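Local coordinates for protein delta toxin (Clostridium perfringens, PDB 2YGT) that probably kills host cells by inserting a beta-barrel pore into their membranes, as a haemolytic, secreted toxin related to the leukocidins and haemolysins, at residues A[29-35]-A[49-55]; A[110-114]-A[134-138]; A[201-207]-A[257-263]; A[245-249]-A[273-277]. All coordinates share one frame; numbering follows the deposited sequence.

Contact 1 (A[29-35]-A[49-55]); sequences IRKYSST and DASFVDD. With ZN (zinc ion), chain B.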
loop_
_atom_site.group_PDB
_atom_site.type_symbol
_atom_site.label_atom_id
_atom_site.label_comp_id
_atom_site.label_asym_id
_atom_site.label_seq_id
_atom_site.Cartn_x
_atom_site.Cartn_y
_atom_site.Cartn_z
ATOM N N ILE A 29 5.481 -20.798 21.656
ATOM C CA ILE A 29 6.241 -19.730 21.015
ATOM C C ILE A 29 5.738 -18.365 21.487
ATOM O O ILE A 29 4.645 -18.254 22.041
ATOM C CB ILE A 29 6.148 -19.804 19.478
ATOM C CG1 ILE A 29 4.765 -19.352 19.001
ATOM C CG2 ILE A 29 6.471 -21.213 18.989
ATOM C CD1 ILE A 29 4.595 -19.407 17.502
ATOM N N ARG A 30 6.537 -17.327 21.268
ATOM C CA ARG A 30 6.167 -15.991 21.718
ATOM C C ARG A 30 6.176 -14.985 20.573
ATOM O O ARG A 30 6.939 -15.124 19.618
ATOM C CB ARG A 30 7.094 -15.531 22.844
ATOM C CG ARG A 30 7.184 -16.524 23.991
ATOM C CD ARG A 30 7.624 -15.862 25.286
ATOM N NE ARG A 30 7.397 -16.738 26.433
ATOM C CZ ARG A 30 7.415 -16.334 27.699
ATOM N NH1 ARG A 30 7.647 -15.061 27.990
ATOM N NH2 ARG A 30 7.197 -17.203 28.677
ATOM N N LYS A 31 5.319 -13.974 20.676
ATOM C CA LYS A 31 5.231 -12.933 19.661
ATOM C C LYS A 31 5.340 -11.549 20.290
ATOM O O LYS A 31 4.559 -11.200 21.175
ATOM C CB LYS A 31 3.918 -13.046 18.885
ATOM C CG LYS A 31 3.772 -12.013 17.780
ATOM C CD LYS A 31 2.388 -12.049 17.153
ATOM C CE LYS A 31 1.351 -11.412 18.061
ATOM N NZ LYS A 31 0.027 -11.311 17.394
ATOM N N TYR A 32 6.312 -10.769 19.830
ATOM C CA TYR A 32 6.526 -9.421 20.343
ATOM C C TYR A 32 6.134 -8.386 19.300
ATOM O O TYR A 32 6.572 -8.455 18.152
ATOM C CB TYR A 32 7.990 -9.228 20.750
ATOM C CG TYR A 32 8.467 -10.218 21.787
ATOM C CD1 TYR A 32 8.332 -9.951 23.144
ATOM C CD2 TYR A 32 9.044 -11.423 21.410
ATOM C CE1 TYR A 32 8.765 -10.858 24.100
ATOM C CE2 TYR A 32 9.480 -12.336 22.355
ATOM C CZ TYR A 32 9.338 -12.049 23.699
ATOM O OH TYR A 32 9.770 -12.958 24.638
ATOM N N SER A 33 5.306 -7.428 19.706
ATOM C CA SER A 33 4.841 -6.380 18.804
ATOM C C SER A 33 5.606 -5.067 18.961
ATOM O O SER A 33 5.978 -4.676 20.069
ATOM C CB SER A 33 3.341 -6.138 18.996
ATOM O OG SER A 33 2.587 -7.250 18.539
ATOM N N SER A 34 5.837 -4.388 17.844
ATOM C CA SER A 34 6.473 -3.078 17.868
ATOM C C SER A 34 5.866 -2.188 16.786
ATOM O O SER A 34 5.696 -2.613 15.643
ATOM C CB SER A 34 7.986 -3.213 17.677
ATOM O OG SER A 34 8.641 -1.980 17.888
ATOM N N THR A 35 5.529 -0.957 17.156
ATOM C CA THR A 35 4.915 -0.020 16.222
ATOM C C THR A 35 5.651 1.314 16.168
ATOM O O THR A 35 5.957 1.912 17.199
ATOM C CB THR A 35 3.441 0.261 16.577
ATOM O OG1 THR A 35 2.672 -0.934 16.416
ATOM C CG2 THR A 35 2.873 1.332 15.666
ATOM N N ASP A 49 3.968 -1.987 11.662
ATOM C CA ASP A 49 3.724 -2.876 12.786
ATOM C C ASP A 49 4.575 -4.119 12.596
ATOM O O ASP A 49 4.338 -4.910 11.684
ATOM C CB ASP A 49 2.245 -3.265 12.869
ATOM C CG ASP A 49 1.338 -2.069 13.086
ATOM O OD1 ASP A 49 1.724 -1.154 13.845
ATOM O OD2 ASP A 49 0.233 -2.047 12.503
ATOM N N ALA A 50 5.577 -4.283 13.447
ATOM C CA ALA A 50 6.425 -5.462 13.387
ATOM C C ALA A 50 6.012 -6.485 14.441
ATOM O O ALA A 50 5.850 -6.156 15.615
ATOM C CB ALA A 50 7.883 -5.075 13.563
ATOM N N SER A 51 5.836 -7.729 14.012
ATOM C CA SER A 51 5.586 -8.818 14.941
ATOM C C SER A 51 6.767 -9.771 14.938
ATOM O O SER A 51 6.898 -10.598 14.035
ATOM C CB SER A 51 4.308 -9.568 14.572
ATOM O OG SER A 51 3.168 -8.787 14.862
ATOM N N PHE A 52 7.629 -9.637 15.941
ATOM C CA PHE A 52 8.778 -10.520 16.096
ATOM C C PHE A 52 8.330 -11.850 16.687
ATOM O O PHE A 52 7.803 -11.902 17.799
ATOM C CB PHE A 52 9.832 -9.884 17.010
ATOM C CG PHE A 52 10.451 -8.630 16.456
ATOM C CD1 PHE A 52 9.853 -7.398 16.665
ATOM C CD2 PHE A 52 11.637 -8.680 15.741
ATOM C CE1 PHE A 52 10.418 -6.240 16.161
ATOM C CE2 PHE A 52 12.209 -7.526 15.236
ATOM C CZ PHE A 52 11.597 -6.303 15.444
ATOM N N VAL A 53 8.534 -12.930 15.945
ATOM C CA VAL A 53 8.180 -14.247 16.446
ATOM C C VAL A 53 9.398 -14.943 17.032
ATOM O O VAL A 53 10.440 -15.034 16.384
ATOM C CB VAL A 53 7.576 -15.135 15.348
ATOM C CG1 VAL A 53 7.248 -16.508 15.909
ATOM C CG2 VAL A 53 6.335 -14.482 14.752
ATOM N N ASP A 54 9.264 -15.416 18.269
ATOM C CA ASP A 54 10.287 -16.248 18.894
ATOM C C ASP A 54 9.830 -17.700 18.929
ATOM O O ASP A 54 8.955 -18.076 19.711
ATOM C CB ASP A 54 10.639 -15.741 20.294
ATOM C CG ASP A 54 11.603 -14.578 20.256
ATOM O OD1 ASP A 54 11.897 -14.111 19.138
ATOM O OD2 ASP A 54 12.068 -14.135 21.329
ATOM N N ASP A 55 10.433 -18.506 18.065
ATOM C CA ASP A 55 10.023 -19.886 17.869
ATOM C C ASP A 55 11.256 -20.780 17.901
ATOM O O ASP A 55 11.959 -20.920 16.901
ATOM C CB ASP A 55 9.293 -20.016 16.528
ATOM C CG ASP A 55 8.866 -21.435 16.227
ATOM O OD1 ASP A 55 9.158 -22.332 17.043
ATOM O OD2 ASP A 55 8.234 -21.655 15.171
HETATM ZN ZN ZN B . 13.408 -12.521 19.536
#

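Contact 2 (A[110-114]-A[134-138]); sequences DSVPK and IDTSN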
loop_
_atom_site.group_PDB
_atom_site.type_symbol
_atom_site.label_atom_id
_atom_site.label_comp_id
_atom_site.label_asym_id
_atom_site.label_seq_id
_atom_site.Cartn_x
_atom_site.Cartn_y
_atom_site.Cartn_z
ATOM N N ASP A 110 8.241 -13.714 1.935
ATOM C CA ASP A 110 6.893 -13.647 1.380
ATOM C C ASP A 110 6.280 -12.272 1.611
ATOM O O ASP A 110 6.722 -11.523 2.483
ATOM C CB ASP A 110 5.997 -14.739 1.969
ATOM C CG ASP A 110 5.087 -15.368 0.928
ATOM O OD1 ASP A 110 4.602 -14.639 0.038
ATOM O OD2 ASP A 110 4.862 -16.593 0.993
ATOM N N SER A 111 5.266 -11.942 0.818
ATOM C CA SER A 111 4.596 -10.652 0.932
ATOM C C SER A 111 3.201 -10.678 0.317
ATOM O O SER A 111 2.872 -11.559 -0.477
ATOM C CB SER A 111 5.439 -9.552 0.279
ATOM O OG SER A 111 5.684 -9.825 -1.088
ATOM N N VAL A 112 2.384 -9.703 0.692
ATOM C CA VAL A 112 1.044 -9.565 0.144
ATOM C C VAL A 112 0.727 -8.080 0.020
ATOM O O VAL A 112 1.243 -7.275 0.799
ATOM C CB VAL A 112 -0.003 -10.233 1.051
ATOM C CG1 VAL A 112 0.035 -11.751 0.887
ATOM C CG2 VAL A 112 0.222 -9.831 2.504
ATOM N N PRO A 113 -0.123 -7.704 -0.954
ATOM C CA PRO A 113 -0.831 -8.564 -1.914
ATOM C C PRO A 113 0.096 -9.213 -2.941
ATOM O O PRO A 113 1.185 -8.702 -3.204
ATOM C CB PRO A 113 -1.786 -7.593 -2.628
ATOM C CG PRO A 113 -1.809 -6.355 -1.790
ATOM C CD PRO A 113 -0.483 -6.286 -1.117
ATOM N N LYS A 114 -0.344 -10.332 -3.513
ATOM C CA LYS A 114 0.413 -11.020 -4.553
ATOM C C LYS A 114 -0.147 -10.669 -5.918
ATOM O O LYS A 114 -1.318 -10.314 -6.042
ATOM C CB LYS A 114 0.325 -12.535 -4.382
ATOM C CG LYS A 114 0.824 -13.057 -3.057
ATOM C CD LYS A 114 0.604 -14.557 -2.976
ATOM C CE LYS A 114 1.002 -15.104 -1.626
ATOM N NZ LYS A 114 0.682 -16.549 -1.516
ATOM N N ILE A 134 5.227 -20.565 6.483
ATOM C CA ILE A 134 4.491 -19.343 6.164
ATOM C C ILE A 134 3.408 -19.592 5.114
ATOM O O ILE A 134 3.661 -20.210 4.078
ATOM C CB ILE A 134 5.428 -18.244 5.627
ATOM C CG1 ILE A 134 6.462 -17.849 6.683
ATOM C CG2 ILE A 134 4.624 -17.035 5.158
ATOM C CD1 ILE A 134 5.897 -17.017 7.814
ATOM N N ASP A 135 2.202 -19.102 5.381
ATOM C CA ASP A 135 1.125 -19.157 4.402
ATOM C C ASP A 135 0.556 -17.768 4.156
ATOM O O ASP A 135 0.138 -17.085 5.089
ATOM C CB ASP A 135 0.015 -20.109 4.847
ATOM C CG ASP A 135 -1.085 -20.242 3.808
ATOM O OD1 ASP A 135 -1.997 -19.387 3.781
ATOM O OD2 ASP A 135 -1.029 -21.196 3.006
ATOM N N THR A 136 0.542 -17.352 2.895
ATOM C CA THR A 136 0.009 -16.044 2.536
ATOM C C THR A 136 -1.202 -16.185 1.626
ATOM O O THR A 136 -1.170 -16.913 0.635
ATOM C CB THR A 136 1.063 -15.155 1.860
ATOM O OG1 THR A 136 1.819 -15.931 0.924
ATOM C CG2 THR A 136 2.009 -14.569 2.897
ATOM N N SER A 137 -2.272 -15.482 1.973
ATOM C CA SER A 137 -3.510 -15.557 1.218
ATOM C C SER A 137 -3.956 -14.174 0.771
ATOM O O SER A 137 -3.835 -13.203 1.516
ATOM C CB SER A 137 -4.604 -16.203 2.069
ATOM O OG SER A 137 -5.865 -16.109 1.431
ATOM N N ASN A 138 -4.463 -14.085 -0.455
ATOM C CA ASN A 138 -5.131 -12.872 -0.904
ATOM C C ASN A 138 -6.598 -12.914 -0.487
ATOM O O ASN A 138 -7.422 -12.133 -0.965
ATOM C CB ASN A 138 -4.984 -12.683 -2.416
ATOM C CG ASN A 138 -3.654 -12.045 -2.800
ATOM O OD1 ASN A 138 -2.849 -11.683 -1.937
ATOM N ND2 ASN A 138 -3.422 -11.902 -4.099
HETATM O O HOH W 1 6.101 -18.537 2.221
#

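Contact 3 (A[201-207]-A[257-263]); sequences SRYSGTS and IAWDTEW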
loop_
_atom_site.group_PDB
_atom_site.type_symbol
_atom_site.label_atom_id
_atom_site.label_comp_id
_atom_site.label_asym_id
_atom_site.label_seq_id
_atom_site.Cartn_x
_atom_site.Cartn_y
_atom_site.Cartn_z
ATOM N N SER A 201 -20.231 16.551 -17.628
ATOM C CA SER A 201 -21.197 16.708 -18.704
ATOM C C SER A 201 -20.518 17.241 -19.955
ATOM O O SER A 201 -19.403 17.762 -19.896
ATOM C CB SER A 201 -22.333 17.642 -18.286
ATOM O OG SER A 201 -21.944 19.001 -18.386
ATOM N N ARG A 202 -21.200 17.113 -21.086
ATOM C CA ARG A 202 -20.641 17.505 -22.373
ATOM C C ARG A 202 -21.045 18.919 -22.778
ATOM O O ARG A 202 -20.423 19.518 -23.654
ATOM C CB ARG A 202 -21.084 16.515 -23.451
ATOM C CG ARG A 202 -20.789 15.066 -23.102
ATOM C CD ARG A 202 -21.628 14.111 -23.936
ATOM N NE ARG A 202 -21.165 12.731 -23.818
ATOM C CZ ARG A 202 -21.691 11.708 -24.484
ATOM N NH1 ARG A 202 -22.703 11.911 -25.316
ATOM N NH2 ARG A 202 -21.206 10.484 -24.321
ATOM N N TYR A 203 -22.081 19.454 -22.138
ATOM C CA TYR A 203 -22.644 20.730 -22.565
ATOM C C TYR A 203 -22.974 21.696 -21.426
ATOM O O TYR A 203 -23.585 22.737 -21.656
ATOM C CB TYR A 203 -23.888 20.485 -23.424
ATOM C CG TYR A 203 -23.597 19.708 -24.684
ATOM C CD1 TYR A 203 -23.013 20.329 -25.781
ATOM C CD2 TYR A 203 -23.885 18.353 -24.773
ATOM C CE1 TYR A 203 -22.731 19.626 -26.935
ATOM C CE2 TYR A 203 -23.607 17.638 -25.925
ATOM C CZ TYR A 203 -23.031 18.280 -27.002
ATOM O OH TYR A 203 -22.751 17.578 -28.152
ATOM N N SER A 204 -22.569 21.361 -20.205
ATOM C CA SER A 204 -22.916 22.187 -19.049
ATOM C C SER A 204 -21.713 22.510 -18.164
ATOM O O SER A 204 -20.620 21.979 -18.361
ATOM C CB SER A 204 -24.001 21.501 -18.210
ATOM O OG SER A 204 -25.098 21.099 -19.013
ATOM N N GLY A 205 -21.933 23.385 -17.188
ATOM C CA GLY A 205 -20.926 23.699 -16.190
ATOM C C GLY A 205 -19.878 24.702 -16.631
ATOM O O GLY A 205 -19.822 25.097 -17.797
ATOM N N THR A 206 -19.046 25.118 -15.681
ATOM C CA THR A 206 -17.921 25.996 -15.968
ATOM C C THR A 206 -16.616 25.198 -15.966
ATOM O O THR A 206 -16.615 23.988 -15.722
ATOM C CB THR A 206 -17.824 27.143 -14.942
ATOM O OG1 THR A 206 -17.445 26.616 -13.664
ATOM C CG2 THR A 206 -19.162 27.864 -14.819
ATOM N N SER A 207 -15.508 25.882 -16.226
ATOM C CA SER A 207 -14.214 25.225 -16.371
ATOM C C SER A 207 -13.723 24.562 -15.079
ATOM O O SER A 207 -12.827 23.719 -15.116
ATOM C CB SER A 207 -13.170 26.215 -16.896
ATOM O OG SER A 207 -13.005 27.303 -16.001
ATOM N N ILE A 257 -10.141 19.813 -19.357
ATOM C CA ILE A 257 -11.331 19.972 -20.186
ATOM C C ILE A 257 -11.282 21.324 -20.893
ATOM O O ILE A 257 -10.980 22.347 -20.278
ATOM C CB ILE A 257 -12.648 19.829 -19.385
ATOM C CG1 ILE A 257 -12.692 20.828 -18.226
ATOM C CG2 ILE A 257 -12.813 18.402 -18.887
ATOM C CD1 ILE A 257 -14.025 20.864 -17.509
ATOM N N ALA A 258 -11.555 21.314 -22.191
ATOM C CA ALA A 258 -11.521 22.529 -22.993
ATOM C C ALA A 258 -12.787 22.635 -23.829
ATOM O O ALA A 258 -13.202 21.669 -24.468
ATOM C CB ALA A 258 -10.291 22.542 -23.887
ATOM N N TRP A 259 -13.397 23.814 -23.818
ATOM C CA TRP A 259 -14.655 24.026 -24.518
ATOM C C TRP A 259 -14.449 24.545 -25.938
ATOM O O TRP A 259 -13.850 25.597 -26.144
ATOM C CB TRP A 259 -15.546 24.997 -23.739
ATOM C CG TRP A 259 -16.857 25.264 -24.411
ATOM C CD1 TRP A 259 -17.128 26.247 -25.315
ATOM C CD2 TRP A 259 -18.081 24.535 -24.234
ATOM N NE1 TRP A 259 -18.440 26.178 -25.711
ATOM C CE2 TRP A 259 -19.048 25.136 -25.062
ATOM C CE3 TRP A 259 -18.449 23.435 -23.450
ATOM C CZ2 TRP A 259 -20.362 24.675 -25.134
ATOM C CZ3 TRP A 259 -19.758 22.977 -23.524
ATOM C CH2 TRP A 259 -20.698 23.597 -24.360
ATOM N N ASP A 260 -14.947 23.792 -26.911
ATOM C CA ASP A 260 -15.005 24.252 -28.291
ATOM C C ASP A 260 -16.439 24.690 -28.555
ATOM O O ASP A 260 -16.769 25.868 -28.434
ATOM C CB ASP A 260 -14.593 23.135 -29.251
ATOM C CG ASP A 260 -14.334 23.640 -30.658
ATOM O OD1 ASP A 260 -14.421 24.867 -30.876
ATOM O OD2 ASP A 260 -14.044 22.808 -31.544
ATOM N N THR A 261 -17.287 23.733 -28.914
ATOM C CA THR A 261 -18.733 23.936 -28.888
ATOM C C THR A 261 -19.325 22.842 -28.004
ATOM O O THR A 261 -20.524 22.564 -28.023
ATOM C CB THR A 261 -19.349 23.904 -30.299
ATOM O OG1 THR A 261 -18.992 22.679 -30.951
ATOM C CG2 THR A 261 -18.833 25.076 -31.118
ATOM N N GLU A 262 -18.441 22.227 -27.230
ATOM C CA GLU A 262 -18.787 21.210 -26.251
ATOM C C GLU A 262 -17.522 20.983 -25.443
ATOM O O GLU A 262 -16.447 21.438 -25.835
ATOM C CB GLU A 262 -19.206 19.906 -26.930
ATOM C CG GLU A 262 -18.075 19.207 -27.671
ATOM C CD GLU A 262 -17.796 19.832 -29.024
ATOM O OE1 GLU A 262 -18.693 19.789 -29.893
ATOM O OE2 GLU A 262 -16.681 20.361 -29.219
ATOM N N TRP A 263 -17.637 20.292 -24.316
ATOM C CA TRP A 263 -16.448 19.967 -23.540
ATOM C C TRP A 263 -15.685 18.823 -24.196
ATOM O O TRP A 263 -16.271 17.814 -24.587
ATOM C CB TRP A 263 -16.804 19.621 -22.092
ATOM C CG TRP A 263 -17.177 20.815 -21.266
ATOM C CD1 TRP A 263 -18.399 21.090 -20.727
ATOM C CD2 TRP A 263 -16.321 21.903 -20.895
ATOM N NE1 TRP A 263 -18.357 22.278 -20.036
ATOM C CE2 TRP A 263 -17.092 22.798 -20.124
ATOM C CE3 TRP A 263 -14.977 22.206 -21.133
ATOM C CZ2 TRP A 263 -16.564 23.975 -19.595
ATOM C CZ3 TRP A 263 -14.457 23.373 -20.607
ATOM C CH2 TRP A 263 -15.248 24.242 -19.849
HETATM O O HOH W 2 -21.260 18.771 -30.141
#

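Contact 4 (A[245-249]-A[273-277]); sequences EISLK and IEETV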
loop_
_atom_site.group_PDB
_atom_site.type_symbol
_atom_site.label_atom_id
_atom_site.label_comp_id
_atom_site.label_asym_id
_atom_site.label_seq_id
_atom_site.Cartn_x
_atom_site.Cartn_y
_atom_site.Cartn_z
ATOM N N GLU A 245 13.951 -0.046 4.037
ATOM C CA GLU A 245 13.588 1.275 3.539
ATOM C C GLU A 245 12.194 1.215 2.950
ATOM O O GLU A 245 11.885 0.319 2.168
ATOM C CB GLU A 245 14.547 1.739 2.446
ATOM C CG GLU A 245 15.959 2.019 2.898
ATOM C CD GLU A 245 16.832 2.475 1.748
ATOM O OE1 GLU A 245 16.467 3.461 1.073
ATOM O OE2 GLU A 245 17.877 1.838 1.509
ATOM N N ILE A 246 11.352 2.169 3.318
ATOM C CA ILE A 246 10.032 2.256 2.717
ATOM C C ILE A 246 9.909 3.524 1.888
ATOM O O ILE A 246 10.170 4.625 2.375
ATOM C CB ILE A 246 8.925 2.198 3.774
ATOM C CG1 ILE A 246 8.975 0.853 4.501
ATOM C CG2 ILE A 246 7.565 2.414 3.128
ATOM C CD1 ILE A 246 7.847 0.646 5.475
ATOM N N SER A 247 9.524 3.361 0.627
ATOM C CA SER A 247 9.367 4.494 -0.274
ATOM C C SER A 247 7.905 4.683 -0.658
ATOM O O SER A 247 7.226 3.732 -1.041
ATOM C CB SER A 247 10.212 4.303 -1.535
ATOM O OG SER A 247 11.580 4.130 -1.220
ATOM N N LEU A 248 7.428 5.918 -0.542
ATOM C CA LEU A 248 6.097 6.274 -1.003
ATOM C C LEU A 248 6.248 7.150 -2.234
ATOM O O LEU A 248 7.008 8.117 -2.222
ATOM C CB LEU A 248 5.337 7.034 0.082
ATOM C CG LEU A 248 5.407 6.472 1.502
ATOM C CD1 LEU A 248 4.674 7.387 2.466
ATOM C CD2 LEU A 248 4.846 5.058 1.570
ATOM N N LYS A 249 5.534 6.806 -3.301
ATOM C CA LYS A 249 5.600 7.581 -4.533
ATOM C C LYS A 249 4.201 7.854 -5.060
ATOM O O LYS A 249 3.332 6.985 -5.022
ATOM C CB LYS A 249 6.407 6.840 -5.599
ATOM C CG LYS A 249 7.676 6.190 -5.086
ATOM C CD LYS A 249 8.291 5.298 -6.150
ATOM C CE LYS A 249 9.357 4.393 -5.563
ATOM N NZ LYS A 249 9.947 3.505 -6.599
ATOM N N ILE A 273 6.283 12.485 -7.195
ATOM C CA ILE A 273 6.924 12.701 -5.905
ATOM C C ILE A 273 7.258 11.371 -5.240
ATOM O O ILE A 273 6.413 10.479 -5.146
ATOM C CB ILE A 273 6.062 13.556 -4.960
ATOM C CG1 ILE A 273 6.052 15.010 -5.424
ATOM C CG2 ILE A 273 6.595 13.478 -3.538
ATOM C CD1 ILE A 273 5.435 15.957 -4.424
ATOM N N GLU A 274 8.503 11.253 -4.792
ATOM C CA GLU A 274 8.988 10.054 -4.124
ATOM C C GLU A 274 9.672 10.415 -2.813
ATOM O O GLU A 274 10.511 11.315 -2.767
ATOM C CB GLU A 274 9.964 9.300 -5.028
ATOM C CG GLU A 274 10.712 8.173 -4.336
ATOM C CD GLU A 274 11.728 7.509 -5.243
ATOM O OE1 GLU A 274 11.450 7.377 -6.455
ATOM O OE2 GLU A 274 12.806 7.120 -4.746
ATOM N N GLU A 275 9.305 9.711 -1.747
ATOM C CA GLU A 275 9.893 9.938 -0.434
ATOM C C GLU A 275 10.264 8.606 0.211
ATOM O O GLU A 275 9.570 7.605 0.031
ATOM C CB GLU A 275 8.917 10.703 0.462
ATOM C CG GLU A 275 8.683 12.148 0.035
ATOM C CD GLU A 275 7.438 12.750 0.663
ATOM O OE1 GLU A 275 6.465 12.002 0.898
ATOM O OE2 GLU A 275 7.428 13.971 0.914
ATOM N N THR A 276 11.356 8.599 0.966
ATOM C CA THR A 276 11.858 7.366 1.557
ATOM C C THR A 276 12.127 7.493 3.054
ATOM O O THR A 276 12.723 8.468 3.512
ATOM C CB THR A 276 13.146 6.896 0.852
ATOM O OG1 THR A 276 12.875 6.683 -0.539
ATOM C CG2 THR A 276 13.661 5.603 1.475
ATOM N N VAL A 277 11.683 6.495 3.809
ATOM C CA VAL A 277 11.901 6.462 5.250
ATOM C C VAL A 277 12.659 5.198 5.640
ATOM O O VAL A 277 12.326 4.104 5.188
ATOM C CB VAL A 277 10.570 6.516 6.021
ATOM C CG1 VAL A 277 10.816 6.439 7.514
ATOM C CG2 VAL A 277 9.820 7.790 5.677
#

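Contact 1 (A[29-35]-A[49-55])
Tyr32 and Asp54 stand on the same face of an antiparallel hairpin and meet across its two strands, the ring and carboxylate planes 66° apart. Tyr32 has more surface buried by the contact than any other residue. Its CE2 lies 3.3 Å from Asp54 OD2, an oblique approach to a ring C-H, whose hydrogen is slightly positive. CG lies anti to the carbonyl carbon (chi1 -58°), which sends the ring along the strand pair toward the zinc site, where it stacks on His286.

Asp54 comes next. Its OD1 binds the zinc ion at 2.2 Å and OD2 sits farther off at 2.8 Å, an uneven grip; His286 supplies a second ligand. A carboxylate suits this end of the strand because it can take the metal while its backbone is fixed: Asp54 N reaches Arg30 O at 2.7 Å, and Arg30 N returns a bond to Asp54 O.

Phe52, directly across from Tyr32, is paired with it by two backbone hydrogen bonds. Its buried ring turns the other way along the strands, so that CE1 comes to 4.2 Å from Ser34 CB, while Tyr32 O lies in the plane at its edge. At the far end, and on the other face, Thr35 OG1 donates to Asp49 OD1 at 2.7 Å, on the anti side of the carboxylate but 33° out of its plane.

Regular backbone bonding thus sets the positions of a metal ligand and of the aromatic ring beside it. The zinc probably draws electron density from the Asp54 carboxylate.

Contact 2 (A[110-114]-A[134-138])
Polar bonds between Lys114 and the strand 134-137 with the residue after it carry most of this contact. The Asn138 side-chain amide lies against the Lys114 backbone: OD1 accepts from Lys114 N at 3.3 Å on a lone pair in the carbonyl plane, and ND2 gives to Lys114 O at 3.3 Å. A primary amide carries acceptor and donor side by side, so asparagine can serve both backbone groups at once. The Lys114 chain, extended beyond CG, runs back to Thr136, where NZ donates to the backbone O at 2.9 Å from above the carbonyl plane.

Carboxylate contacts come next. Asp110 faces Thr136 from the opposite direction, and its OD2 receives a weak, somewhat doubtful bond from Thr136 OG1. A water gives a hydrogen bond to Asp110 OD2 at 2.6 Å and a weak one to Ile134 O.

Apolar contact is slight. Val112 CG1 packs on Thr136 CB at 3.7 Å, the branched side chains meeting between two strands whose axes are 7.4 Å apart, too far for backbone pairing.

Side chains and a water therefore join the edge strands of two different sheets. Asp110, with Asp166, is a ligand of a second zinc site that is not coordinated by this chain here, and the nearby ammonium probably moderates the negative charge.

Contact 3 (A[201-207]-A[257-263])
Trp263 turns the rim of its indole to the loop 201-207 and has more surface covered than any other residue of the contact. Its pyrrole end meets the turn: NE1 donates to Ser204 O at 2.8 Å, bent to 134° and from above the carbonyl plane. The benzene end reaches the far side of the loop, where CH2 lies 3.8 Å from Ser207 CA. With CG anti to the carbonyl carbon (chi1 -74°), the NE1 side of the ring is turned to the loop while Trp263 N makes a straighter bond of 3.0 Å to Arg202 O. Tryptophan suits the place because one flat group supplies a long apolar rim for the loop backbone, a donor, and two faces for packing within its own segment.

Those faces are taken by Ile257 CD1 and, opposite it, Trp259 CE3, both offset toward the rim. Trp259 in turn brings CZ3 to 3.5 Å from Arg202 O and has Tyr203 CA at its edge.

Tyr203 lies alongside Glu262, its CE1 3.5 Å from Glu262 CB. Farther out a water links the two polar ends, bonded to Tyr203 OH and donating a hydrogen bond to Glu262 OE1; the hydroxyl also bonds to Tyr193.

Across the contact, an irregular loop is bound to the turn between strands 241-259 and 263-282 by two N-H groups of one tryptophan, with the indole rim packed on the loop backbone from Ser204 to Ser207.

Contact 4 (A[245-249]-A[273-277])
This is an antiparallel strand pairing toward the open end of the long hairpin formed by strands 241-259 and 263-282, away from its turn. Ile246 with Val277 and Leu248 with Glu275 are hydrogen-bonded pairs, each closed by two backbone bonds; Val277 N to Ile246 O, for instance, measures 2.8 Å at 169°.

The non-hydrogen-bonded pairs bring polar side chains together on the other face. Ser247 OG and Thr276 OG1 share a hydrogen bond of 2.9 Å, in which either may donate; both hydroxyls are placed anti to their own carbonyl carbons (chi1 -58° and -59°), which turns them to each other. Thr276 CG2 is left to touch Glu245 OE1 at 3.6 Å. Lys249 and Glu274 lie side by side, pointing the same way, with CG to CG 3.7 Å. Their methylene groups do the touching, for Lys249 NZ stays 4.2 Å from Glu274 OE1, beyond a salt bridge, and forms one with Asp96 instead.

Ile246, Leu248 and Val277 suit the buried face, where Glu275 is served by Thr40 and Ser42. Ile246 packs on Ile46 and Val48 of strand 45-54 and on Leu67 of strand 61-72, and Leu248 on Ile71, while strand 84-99 pairs along the other edge of 245-249.

Following the chain from the N terminus, contact 1 closes first, as a hairpin of strands 27-39 and 45-54 in the seven-stranded sheet. Contact 2 then closes a separate loop, joining the edge strand 107-112 of that sheet to strand 134-137 of the three-stranded sheet; its centre lies about 18 Å from that of contact 1. Contacts 3 and 4 follow and cross: 245-249 falls between the two segments of contact 3, and 273-277 beyond both. They share strand 241-259, contact 4 lying toward the open end of its hairpin and contact 3 at the turn, where the loop 201-207 is bound. Contacts 1 and 3, with centres about 57 Å apart, lie on opposite sides of the chain's centre.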